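Local coordinates for protein TbpB (Actinobacillus pleuropneumoniae, PDB 3HOL) that probably captures host transferrin at the bacterial surface, serving as the two-lobed lipoprotein part of a receptor for iron acquisition, at residues F128-L134 against G154-V160; A243-K249 against V260-H265; G374-G380 against T406-F412. All coordinates share one frame; numbering follows the deposited sequence.

Interaction 1 (F128-L134 against G154-V160); sequences FTSNANL and GKRVGLV
S130 and L159 grip each other twice where the long loop that follows strand 119-133 of the N-lobe beta barrel folds back along the end of that strand. S130 N donates to L159 O at 2.7 Å in a fairly straight bond, and L159 N returns a more bent one to S130 OG at 3.0 Å. The same hydroxyl gives its hydrogen to N131 O, in the carbonyl plane on a lone pair, and thus acts as acceptor for the loop and donor to its own strand. A chi1 of 78° makes both roles possible by holding OG between the backbone N and the carbonyl carbon of S130. Farther along, N133 N donates to G154 O at 2.9 Å, while the methyl of A132 presses on the loop, its CB 3.4 Å from K155 O. Apolar contacts flank these bonds: F128 CE1 lies 4.0 Å from L159 CG at one end, and at the other L134 crosses K155 at about a right angle, L134 CD2 meeting K155 CB at 3.9 Å.

Around this first shell, R140 bonds N131 OD1 through NH2 and G154 O through NH1, bridging strand and loop with one guanidinium, and S37 OG bonds K155 O. The F128 ring makes edge-to-face contacts with F227 and Y171. T129 and V160 form a single backbone bridge, and their side chains both reach V103 of strand 101-107. The T129 hydroxyl, swung to the side of its own carbonyl carbon (chi1 175°), donates from OG1 to S130 O at 3.0 Å.

Interaction 2 (A243-K249 against V260-H265); sequences AEEMAGK and VFSAKH
F261 lies flat against the backbone of G248, the tightly packed part of this contact. G248 CA sits 4.0 Å from the centroid of the F261 ring and 25° off the ring normal, a CH-pi approach over one face, and the absence of a side chain at G248 lets the phenyl come down directly on the peptide. With chi1 at 48°, CG of F261 is placed between its backbone N and carbonyl carbon, a rotation that carries the ring across to the neighbouring strand. M246 extends the same apolar face: its CE reaches F261 CE1 at 4.0 Å and its CG meets A263 CB at 4.2 Å. F175 packs on F261 from outside the pair, and Y122 touches both M246 and A263. Beneath these side chains G248 and F261 exchange two backbone bonds, as do M246 and A263.

The far end is looser and wetter. H265 N reaches E244 O at a long 3.3 Å, though the bond is straight (170°), and the imidazole turns its edge to A243 O, with H265 CD2 3.4 Å away. One water, over the face of that ring, donates to E244 O and H265 O and accepts from K264 NZ. K264 NZ stops 4.2 Å from E245 OE2, beyond salt-bridge range. A second water between them bonds E245 OE2, but its very short distance to K264 NZ makes that half of the bridge doubtful; the E245 carboxylate finds backbone NH partners in Q82 and Y83. E244 and E245 both face Y239 as a classic beta bulge, marking the start of strand 245-251. The pairing is that of an antiparallel hairpin in the N-lobe beta barrel, whose strand 257-265 also pairs with strand 119-133.

Interaction 3 (G374-G380 against T406-F412); sequences GNYKYIG and TEFDVDF
K377 and D409 lie side by side across a non-hydrogen-bonded pair and join in a salt bridge. K377 NZ meets D409 OD1 at 2.7 Å on the syn side of the carboxylate, 19° out of its plane. The lysine chain gets there by bending at chi2 (64°) and again at chi3, which draws its end across to the neighbouring strand. On this same face N375 ND2 approaches D411 OD1 at 3.4 Å, but the angle is too poor for a hydrogen bond, and the carboxylate oxygen is satisfied by N414 N instead. Next to the charged pair, I379 CD1 rests on the aliphatic part of E407, 3.5 Å from E407 CG.

The backbone bonds run the whole length of the pairing: Y376 with V410, Y378 with F408 and G380 with T406 each exchange two N-H...O bonds, while F412 N closes the end on G374 O, nearly along the C=O axis. At the opposite end T406 N meets G380 O at 2.9 Å from well above the carbonyl plane. These strands belong to the C-lobe beta barrel and run antiparallel at its wall. The backbones of K377 and I379 also bond to Q506 and K504 of strand 495-508, and those of E407 and D409 to K420 and S418 of strand 416-421.

The other face is aromatic and apolar. Y378 CD1 packs on V410 CG2 at 3.6 Å, and Y378 OH, hydrogen-bonded to A481 O, also sits at the edge of the F412 ring, 3.6 Å from F412 CZ. V410 CG1 covers one face of that ring. Y376 touches its rim, Y376 CD2 lying 3.8 Å from F412 CE2.

Interactions 1 and 2 belong to one curled antiparallel sheet, in which strands 119-133 and 257-265 are neighbours. Their centres lie about 25 Å apart but their nearest atoms only about 5 Å, without touching. Both also border strand 101-107, where V103 is a shared neighbour, touching V260 of interaction 2 as well as interaction 1. Interaction 3 sits in the other barrel, on the far side of the chain's centre, with its centre about 40 Å from that of interaction 2 and about 60 Å from that of interaction 1. In sequence the three follow one another. Interactions 2 and 3 are regular antiparallel pairings, whereas interaction 1 has a lone backbone bridge.

Interaction 1 (F128-L134 against G154-V160)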
loop_
_atom_site.group_PDB
_atom_site.type_symbol
_atom_site.label_atom_id
_atom_site.label_comp_id
_atom_site.label_asym_id
_atom_site.label_seq_id
_atom_site.Cartn_x
_atom_site.Cartn_y
_atom_site.Cartn_z
ATOM N N PHE A 128 -23.057 1.895 -5.866
ATOM C CA PHE A 128 -22.944 1.056 -7.050
ATOM C C PHE A 128 -23.389 1.810 -8.264
ATOM O O PHE A 128 -24.121 2.825 -8.160
ATOM C CB PHE A 128 -23.821 -0.233 -6.957
ATOM C CG PHE A 128 -25.323 0.037 -6.800
ATOM C CD1 PHE A 128 -26.146 0.206 -7.918
ATOM C CD2 PHE A 128 -25.914 0.080 -5.538
ATOM C CE1 PHE A 128 -27.529 0.466 -7.762
ATOM C CE2 PHE A 128 -27.278 0.341 -5.383
ATOM C CZ PHE A 128 -28.080 0.528 -6.510
ATOM N N THR A 129 -22.978 1.280 -9.419
ATOM C CA THR A 129 -23.670 1.610 -10.677
ATOM C C THR A 129 -23.976 0.308 -11.407
ATOM O O THR A 129 -23.143 -0.612 -11.396
ATOM C CB THR A 129 -22.899 2.616 -11.603
ATOM O OG1 THR A 129 -23.614 2.762 -12.848
ATOM C CG2 THR A 129 -21.414 2.158 -11.921
ATOM N N SER A 130 -25.178 0.180 -11.968
ATOM C CA SER A 130 -25.400 -0.986 -12.846
ATOM C C SER A 130 -24.815 -0.721 -14.235
ATOM O O SER A 130 -24.258 0.344 -14.509
ATOM C CB SER A 130 -26.884 -1.349 -12.927
ATOM O OG SER A 130 -27.523 -0.443 -13.819
ATOM N N ASN A 131 -24.873 -1.724 -15.113
ATOM C CA ASN A 131 -24.602 -1.458 -16.515
ATOM C C ASN A 131 -25.875 -0.876 -17.152
ATOM O O ASN A 131 -26.879 -0.672 -16.434
ATOM C CB ASN A 131 -24.141 -2.744 -17.224
ATOM C CG ASN A 131 -25.209 -3.796 -17.295
ATOM O OD1 ASN A 131 -26.191 -3.788 -16.555
ATOM N ND2 ASN A 131 -25.003 -4.761 -18.199
ATOM N N ALA A 132 -25.832 -0.630 -18.470
ATOM C CA ALA A 132 -26.972 -0.103 -19.240
ATOM C C ALA A 132 -27.472 -1.185 -20.199
ATOM O O ALA A 132 -26.700 -1.689 -21.027
ATOM C CB ALA A 132 -26.599 1.176 -20.014
ATOM N N ASN A 133 -28.745 -1.540 -20.087
ATOM C CA ASN A 133 -29.316 -2.610 -20.939
ATOM C C ASN A 133 -30.687 -2.243 -21.405
ATOM O O ASN A 133 -31.658 -2.339 -20.640
ATOM C CB ASN A 133 -29.393 -3.958 -20.230
ATOM C CG ASN A 133 -29.538 -5.138 -21.207
ATOM O OD1 ASN A 133 -30.039 -4.965 -22.314
ATOM N ND2 ASN A 133 -29.123 -6.354 -20.768
ATOM N N LEU A 134 -30.755 -1.850 -22.675
ATOM C CA LEU A 134 -32.006 -1.439 -23.317
ATOM C C LEU A 134 -32.787 -2.590 -23.933
ATOM O O LEU A 134 -33.915 -2.385 -24.410
ATOM C CB LEU A 134 -31.711 -0.422 -24.417
ATOM C CG LEU A 134 -31.841 1.055 -24.051
ATOM C CD1 LEU A 134 -31.232 1.905 -25.163
ATOM C CD2 LEU A 134 -33.282 1.445 -23.803
ATOM N N GLY A 154 -31.930 1.644 -15.340
ATOM C CA GLY A 154 -30.824 0.876 -15.879
ATOM C C GLY A 154 -30.927 0.549 -17.359
ATOM O O GLY A 154 -30.174 -0.306 -17.858
ATOM N N LYS A 155 -31.821 1.243 -18.081
ATOM C CA LYS A 155 -32.017 0.941 -19.503
ATOM C C LYS A 155 -31.040 1.665 -20.379
ATOM O O LYS A 155 -29.963 1.133 -20.660
ATOM C CB LYS A 155 -33.494 1.144 -19.954
ATOM C CG LYS A 155 -34.438 0.219 -19.231
ATOM C CD LYS A 155 -35.802 0.204 -19.924
ATOM C CE LYS A 155 -36.463 -1.148 -19.941
ATOM N NZ LYS A 155 -37.679 -1.116 -20.827
ATOM N N ARG A 156 -31.348 2.897 -20.784
ATOM C CA ARG A 156 -30.370 3.657 -21.520
ATOM C C ARG A 156 -29.172 4.102 -20.663
ATOM O O ARG A 156 -28.055 4.270 -21.169
ATOM C CB ARG A 156 -31.011 4.890 -22.159
ATOM C CG ARG A 156 -30.082 5.541 -23.165
ATOM C CD ARG A 156 -30.794 6.769 -23.840
ATOM N NE ARG A 156 -30.935 7.937 -22.954
ATOM C CZ ARG A 156 -29.962 8.790 -22.628
ATOM N NH1 ARG A 156 -30.251 9.776 -21.832
ATOM N NH2 ARG A 156 -28.695 8.670 -23.068
ATOM N N VAL A 157 -29.418 4.276 -19.369
ATOM C CA VAL A 157 -28.400 4.812 -18.448
ATOM C C VAL A 157 -28.285 3.914 -17.212
ATOM O O VAL A 157 -29.298 3.549 -16.600
ATOM C CB VAL A 157 -28.789 6.227 -17.979
ATOM C CG1 VAL A 157 -27.789 6.771 -16.929
ATOM C CG2 VAL A 157 -28.888 7.190 -19.167
ATOM N N GLY A 158 -27.062 3.596 -16.803
ATOM C CA GLY A 158 -26.883 2.720 -15.644
ATOM C C GLY A 158 -27.623 3.310 -14.452
ATOM O O GLY A 158 -27.621 4.537 -14.275
ATOM N N LEU A 159 -28.249 2.447 -13.647
ATOM C CA LEU A 159 -28.782 2.842 -12.357
ATOM C C LEU A 159 -27.667 3.048 -11.325
ATOM O O LEU A 159 -26.832 2.148 -11.138
ATOM C CB LEU A 159 -29.701 1.758 -11.827
ATOM C CG LEU A 159 -30.214 1.893 -10.375
ATOM C CD1 LEU A 159 -31.087 3.145 -10.202
ATOM C CD2 LEU A 159 -31.013 0.668 -9.991
ATOM N N VAL A 160 -27.685 4.189 -10.628
ATOM C CA VAL A 160 -26.705 4.503 -9.575
ATOM C C VAL A 160 -27.392 4.487 -8.203
ATOM O O VAL A 160 -28.556 4.867 -8.109
ATOM C CB VAL A 160 -26.069 5.889 -9.796
ATOM C CG1 VAL A 160 -24.806 6.076 -8.932
ATOM C CG2 VAL A 160 -25.639 6.057 -11.289
#

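Interaction 2 (A243-K249 against V260-H265)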
loop_
_atom_site.group_PDB
_atom_site.type_symbol
_atom_site.label_atom_id
_atom_site.label_comp_id
_atom_site.label_asym_id
_atom_site.label_seq_id
_atom_site.Cartn_x
_atom_site.Cartn_y
_atom_site.Cartn_z
ATOM N N ALA A 243 -4.895 0.402 10.262
ATOM C CA ALA A 243 -6.113 -0.216 9.677
ATOM C C ALA A 243 -7.416 0.247 10.395
ATOM O O ALA A 243 -8.367 -0.517 10.562
ATOM C CB ALA A 243 -5.987 -1.766 9.645
ATOM N N GLU A 244 -7.434 1.517 10.800
ATOM C CA GLU A 244 -8.623 2.124 11.366
ATOM C C GLU A 244 -9.851 2.006 10.436
ATOM O O GLU A 244 -10.944 1.906 10.915
ATOM C CB GLU A 244 -8.367 3.609 11.652
ATOM C CG GLU A 244 -7.362 3.861 12.823
ATOM C CD GLU A 244 -5.911 4.010 12.413
ATOM O OE1 GLU A 244 -5.427 3.468 11.389
ATOM O OE2 GLU A 244 -5.192 4.656 13.173
ATOM N N GLU A 245 -9.639 2.006 9.119
ATOM C CA GLU A 245 -10.737 2.103 8.154
ATOM C C GLU A 245 -10.434 1.164 6.978
ATOM O O GLU A 245 -9.295 0.628 6.865
ATOM C CB GLU A 245 -10.884 3.568 7.667
ATOM C CG GLU A 245 -11.369 4.507 8.835
ATOM C CD GLU A 245 -11.327 5.953 8.476
ATOM O OE1 GLU A 245 -11.208 6.298 7.280
ATOM O OE2 GLU A 245 -11.386 6.761 9.397
ATOM N N MET A 246 -11.450 0.922 6.141
ATOM C CA MET A 246 -11.276 0.024 4.999
ATOM C C MET A 246 -12.148 0.528 3.853
ATOM O O MET A 246 -13.171 1.205 4.076
ATOM C CB MET A 246 -11.630 -1.432 5.376
ATOM C CG MET A 246 -13.085 -1.558 5.885
ATOM S SD MET A 246 -13.575 -3.286 6.180
ATOM C CE MET A 246 -13.978 -3.840 4.457
ATOM N N ALA A 247 -11.751 0.217 2.618
ATOM C CA ALA A 247 -12.542 0.624 1.456
ATOM C C ALA A 247 -12.230 -0.365 0.352
ATOM O O ALA A 247 -11.165 -1.032 0.371
ATOM C CB ALA A 247 -12.192 2.066 1.030
ATOM N N GLY A 248 -13.151 -0.516 -0.579
ATOM C CA GLY A 248 -12.879 -1.430 -1.711
ATOM C C GLY A 248 -14.003 -1.507 -2.697
ATOM O O GLY A 248 -14.923 -0.663 -2.695
ATOM N N LYS A 249 -13.920 -2.500 -3.585
ATOM C CA LYS A 249 -14.877 -2.563 -4.695
ATOM C C LYS A 249 -15.029 -3.997 -5.152
ATOM O O LYS A 249 -14.193 -4.867 -4.831
ATOM C CB LYS A 249 -14.404 -1.691 -5.892
ATOM C CG LYS A 249 -13.325 -2.391 -6.762
ATOM C CD LYS A 249 -12.747 -1.429 -7.829
ATOM C CE LYS A 249 -11.930 -2.166 -8.909
ATOM N NZ LYS A 249 -10.812 -2.973 -8.261
ATOM N N VAL A 260 -18.909 -0.266 -4.650
ATOM C CA VAL A 260 -17.820 0.272 -3.822
ATOM C C VAL A 260 -18.293 0.347 -2.376
ATOM O O VAL A 260 -19.485 0.353 -2.122
ATOM C CB VAL A 260 -17.357 1.727 -4.239
ATOM C CG1 VAL A 260 -16.750 1.752 -5.665
ATOM C CG2 VAL A 260 -18.562 2.752 -4.177
ATOM N N PHE A 261 -17.357 0.416 -1.428
ATOM C CA PHE A 261 -17.755 0.476 -0.018
ATOM C C PHE A 261 -16.644 1.103 0.790
ATOM O O PHE A 261 -15.500 1.147 0.361
ATOM C CB PHE A 261 -18.126 -0.932 0.521
ATOM C CG PHE A 261 -17.117 -2.001 0.182
ATOM C CD1 PHE A 261 -16.011 -2.239 0.997
ATOM C CD2 PHE A 261 -17.289 -2.795 -0.944
ATOM C CE1 PHE A 261 -15.072 -3.227 0.676
ATOM C CE2 PHE A 261 -16.343 -3.783 -1.278
ATOM C CZ PHE A 261 -15.240 -3.993 -0.461
ATOM N N SER A 262 -17.017 1.679 1.923
ATOM C CA SER A 262 -16.037 2.161 2.904
ATOM C C SER A 262 -16.671 2.057 4.310
ATOM O O SER A 262 -17.897 2.129 4.474
ATOM C CB SER A 262 -15.638 3.620 2.581
ATOM O OG SER A 262 -16.784 4.467 2.551
ATOM N N ALA A 263 -15.827 1.877 5.326
ATOM C CA ALA A 263 -16.308 1.591 6.660
ATOM C C ALA A 263 -15.167 1.822 7.654
ATOM O O ALA A 263 -14.017 1.867 7.278
ATOM C CB ALA A 263 -16.781 0.145 6.738
ATOM N N LYS A 264 -15.513 1.926 8.934
ATOM C CA LYS A 264 -14.555 2.237 9.990
ATOM C C LYS A 264 -14.895 1.355 11.178
ATOM O O LYS A 264 -16.085 1.131 11.432
ATOM C CB LYS A 264 -14.745 3.707 10.358
ATOM C CG LYS A 264 -14.117 4.166 11.664
ATOM C CD LYS A 264 -14.475 5.657 11.930
ATOM C CE LYS A 264 -13.844 6.133 13.250
ATOM N NZ LYS A 264 -12.388 5.750 13.362
ATOM N N HIS A 265 -13.872 0.848 11.886
ATOM C CA HIS A 265 -14.131 -0.023 13.017
ATOM C C HIS A 265 -14.355 0.808 14.303
ATOM O O HIS A 265 -13.984 1.962 14.388
ATOM C CB HIS A 265 -13.060 -1.139 13.215
ATOM C CG HIS A 265 -11.755 -0.665 13.801
ATOM N ND1 HIS A 265 -11.625 -0.246 15.110
ATOM C CD2 HIS A 265 -10.513 -0.580 13.261
ATOM C CE1 HIS A 265 -10.373 0.098 15.345
ATOM N NE2 HIS A 265 -9.669 -0.116 14.244
HETATM O O HOH W 1 -11.470 3.082 13.454
HETATM O O HOH W 2 -10.514 6.510 11.819
#

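Interaction 3 (G374-G380 against T406-F412)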
loop_
_atom_site.group_PDB
_atom_site.type_symbol
_atom_site.label_atom_id
_atom_site.label_comp_id
_atom_site.label_asym_id
_atom_site.label_seq_id
_atom_site.Cartn_x
_atom_site.Cartn_y
_atom_site.Cartn_z
ATOM N N GLY A 374 17.971 -19.454 19.260
ATOM C CA GLY A 374 19.087 -19.636 18.324
ATOM C C GLY A 374 19.926 -18.375 18.180
ATOM O O GLY A 374 19.460 -17.280 18.496
ATOM N N ASN A 375 21.157 -18.536 17.690
ATOM C CA ASN A 375 22.089 -17.433 17.467
ATOM C C ASN A 375 22.491 -17.400 16.008
ATOM O O ASN A 375 22.832 -18.438 15.442
ATOM C CB ASN A 375 23.332 -17.653 18.317
ATOM C CG ASN A 375 23.612 -16.503 19.240
ATOM O OD1 ASN A 375 24.501 -15.691 18.966
ATOM N ND2 ASN A 375 22.851 -16.407 20.345
ATOM N N TYR A 376 22.431 -16.241 15.358
ATOM C CA TYR A 376 22.775 -16.218 13.943
ATOM C C TYR A 376 23.597 -15.012 13.553
ATOM O O TYR A 376 23.569 -14.004 14.224
ATOM C CB TYR A 376 21.529 -16.300 13.046
ATOM C CG TYR A 376 20.653 -17.527 13.250
ATOM C CD1 TYR A 376 20.784 -18.657 12.431
ATOM C CD2 TYR A 376 19.683 -17.548 14.246
ATOM C CE1 TYR A 376 19.967 -19.782 12.617
ATOM C CE2 TYR A 376 18.865 -18.654 14.434
ATOM C CZ TYR A 376 19.008 -19.760 13.610
ATOM O OH TYR A 376 18.191 -20.849 13.833
ATOM N N LYS A 377 24.316 -15.152 12.445
ATOM C CA LYS A 377 25.054 -14.074 11.799
ATOM C C LYS A 377 24.235 -13.618 10.613
ATOM O O LYS A 377 23.738 -14.462 9.871
ATOM C CB LYS A 377 26.366 -14.605 11.226
ATOM C CG LYS A 377 27.421 -13.548 10.963
ATOM C CD LYS A 377 27.827 -12.930 12.287
ATOM C CE LYS A 377 29.256 -12.479 12.301
ATOM N NZ LYS A 377 29.641 -12.321 13.719
ATOM N N TYR A 378 24.109 -12.302 10.426
ATOM C CA TYR A 378 23.579 -11.763 9.196
ATOM C C TYR A 378 24.632 -10.892 8.552
ATOM O O TYR A 378 25.387 -10.193 9.237
ATOM C CB TYR A 378 22.281 -10.970 9.417
ATOM C CG TYR A 378 21.068 -11.764 9.849
ATOM C CD1 TYR A 378 21.005 -12.374 11.111
ATOM C CD2 TYR A 378 19.948 -11.856 9.017
ATOM C CE1 TYR A 378 19.871 -13.097 11.504
ATOM C CE2 TYR A 378 18.811 -12.558 9.405
ATOM C CZ TYR A 378 18.785 -13.182 10.639
ATOM O OH TYR A 378 17.664 -13.886 11.001
ATOM N N ILE A 379 24.684 -10.953 7.229
ATOM C CA ILE A 379 25.643 -10.200 6.417
ATOM C C ILE A 379 24.940 -9.491 5.237
ATOM O O ILE A 379 24.171 -10.099 4.507
ATOM C CB ILE A 379 26.753 -11.133 5.795
ATOM C CG1 ILE A 379 27.529 -11.896 6.871
ATOM C CG2 ILE A 379 27.718 -10.329 4.899
ATOM C CD1 ILE A 379 28.298 -11.012 7.843
ATOM N N GLY A 380 25.269 -8.232 5.008
ATOM C CA GLY A 380 24.706 -7.524 3.866
ATOM C C GLY A 380 25.505 -6.279 3.589
ATOM O O GLY A 380 26.737 -6.269 3.741
ATOM N N THR A 406 27.904 -4.920 5.997
ATOM C CA THR A 406 27.248 -4.865 7.294
ATOM C C THR A 406 27.263 -6.264 7.855
ATOM O O THR A 406 27.266 -7.235 7.095
ATOM C CB THR A 406 25.795 -4.341 7.192
ATOM O OG1 THR A 406 25.048 -5.192 6.314
ATOM C CG2 THR A 406 25.744 -2.897 6.639
ATOM N N GLU A 407 27.291 -6.374 9.178
ATOM C CA GLU A 407 27.275 -7.657 9.880
ATOM C C GLU A 407 26.462 -7.470 11.125
ATOM O O GLU A 407 26.531 -6.417 11.755
ATOM C CB GLU A 407 28.684 -8.073 10.318
ATOM C CG GLU A 407 29.697 -8.068 9.191
ATOM C CD GLU A 407 31.129 -8.388 9.660
ATOM O OE1 GLU A 407 31.414 -8.303 10.884
ATOM O OE2 GLU A 407 31.951 -8.682 8.765
ATOM N N PHE A 408 25.726 -8.505 11.504
ATOM C CA PHE A 408 24.900 -8.491 12.704
ATOM C C PHE A 408 24.956 -9.846 13.383
ATOM O O PHE A 408 24.977 -10.889 12.699
ATOM C CB PHE A 408 23.436 -8.148 12.345
ATOM C CG PHE A 408 23.300 -6.868 11.593
ATOM C CD1 PHE A 408 23.069 -5.680 12.273
ATOM C CD2 PHE A 408 23.440 -6.841 10.208
ATOM C CE1 PHE A 408 22.973 -4.501 11.599
ATOM C CE2 PHE A 408 23.332 -5.646 9.497
ATOM C CZ PHE A 408 23.112 -4.468 10.203
ATOM N N ASP A 409 25.035 -9.813 14.711
ATOM C CA ASP A 409 24.844 -10.995 15.550
ATOM C C ASP A 409 23.469 -10.881 16.145
ATOM O O ASP A 409 23.127 -9.861 16.736
ATOM C CB ASP A 409 25.852 -11.068 16.693
ATOM C CG ASP A 409 27.283 -11.137 16.210
ATOM O OD1 ASP A 409 27.521 -11.303 14.998
ATOM O OD2 ASP A 409 28.175 -11.001 17.065
ATOM N N VAL A 410 22.688 -11.941 15.968
ATOM C CA VAL A 410 21.302 -11.941 16.381
ATOM C C VAL A 410 21.103 -13.105 17.342
ATOM O O VAL A 410 21.364 -14.268 17.007
ATOM C CB VAL A 410 20.338 -12.067 15.150
ATOM C CG1 VAL A 410 18.900 -12.351 15.603
ATOM C CG2 VAL A 410 20.414 -10.822 14.275
ATOM N N ASP A 411 20.621 -12.770 18.527
ATOM C CA ASP A 411 20.341 -13.761 19.535
ATOM C C ASP A 411 18.828 -13.723 19.767
ATOM O O ASP A 411 18.328 -12.882 20.527
ATOM C CB ASP A 411 21.129 -13.407 20.795
ATOM C CG ASP A 411 20.820 -14.324 21.959
ATOM O OD1 ASP A 411 19.959 -15.215 21.788
ATOM O OD2 ASP A 411 21.436 -14.144 23.046
ATOM N N PHE A 412 18.100 -14.606 19.091
ATOM C CA PHE A 412 16.631 -14.686 19.286
ATOM C C PHE A 412 16.213 -15.105 20.708
ATOM O O PHE A 412 15.193 -14.621 21.243
ATOM C CB PHE A 412 15.986 -15.606 18.247
ATOM C CG PHE A 412 16.008 -15.049 16.842
ATOM C CD1 PHE A 412 15.321 -13.877 16.521
ATOM C CD2 PHE A 412 16.702 -15.703 15.834
ATOM C CE1 PHE A 412 15.332 -13.371 15.211
ATOM C CE2 PHE A 412 16.727 -15.200 14.532
ATOM C CZ PHE A 412 16.043 -14.032 14.221
#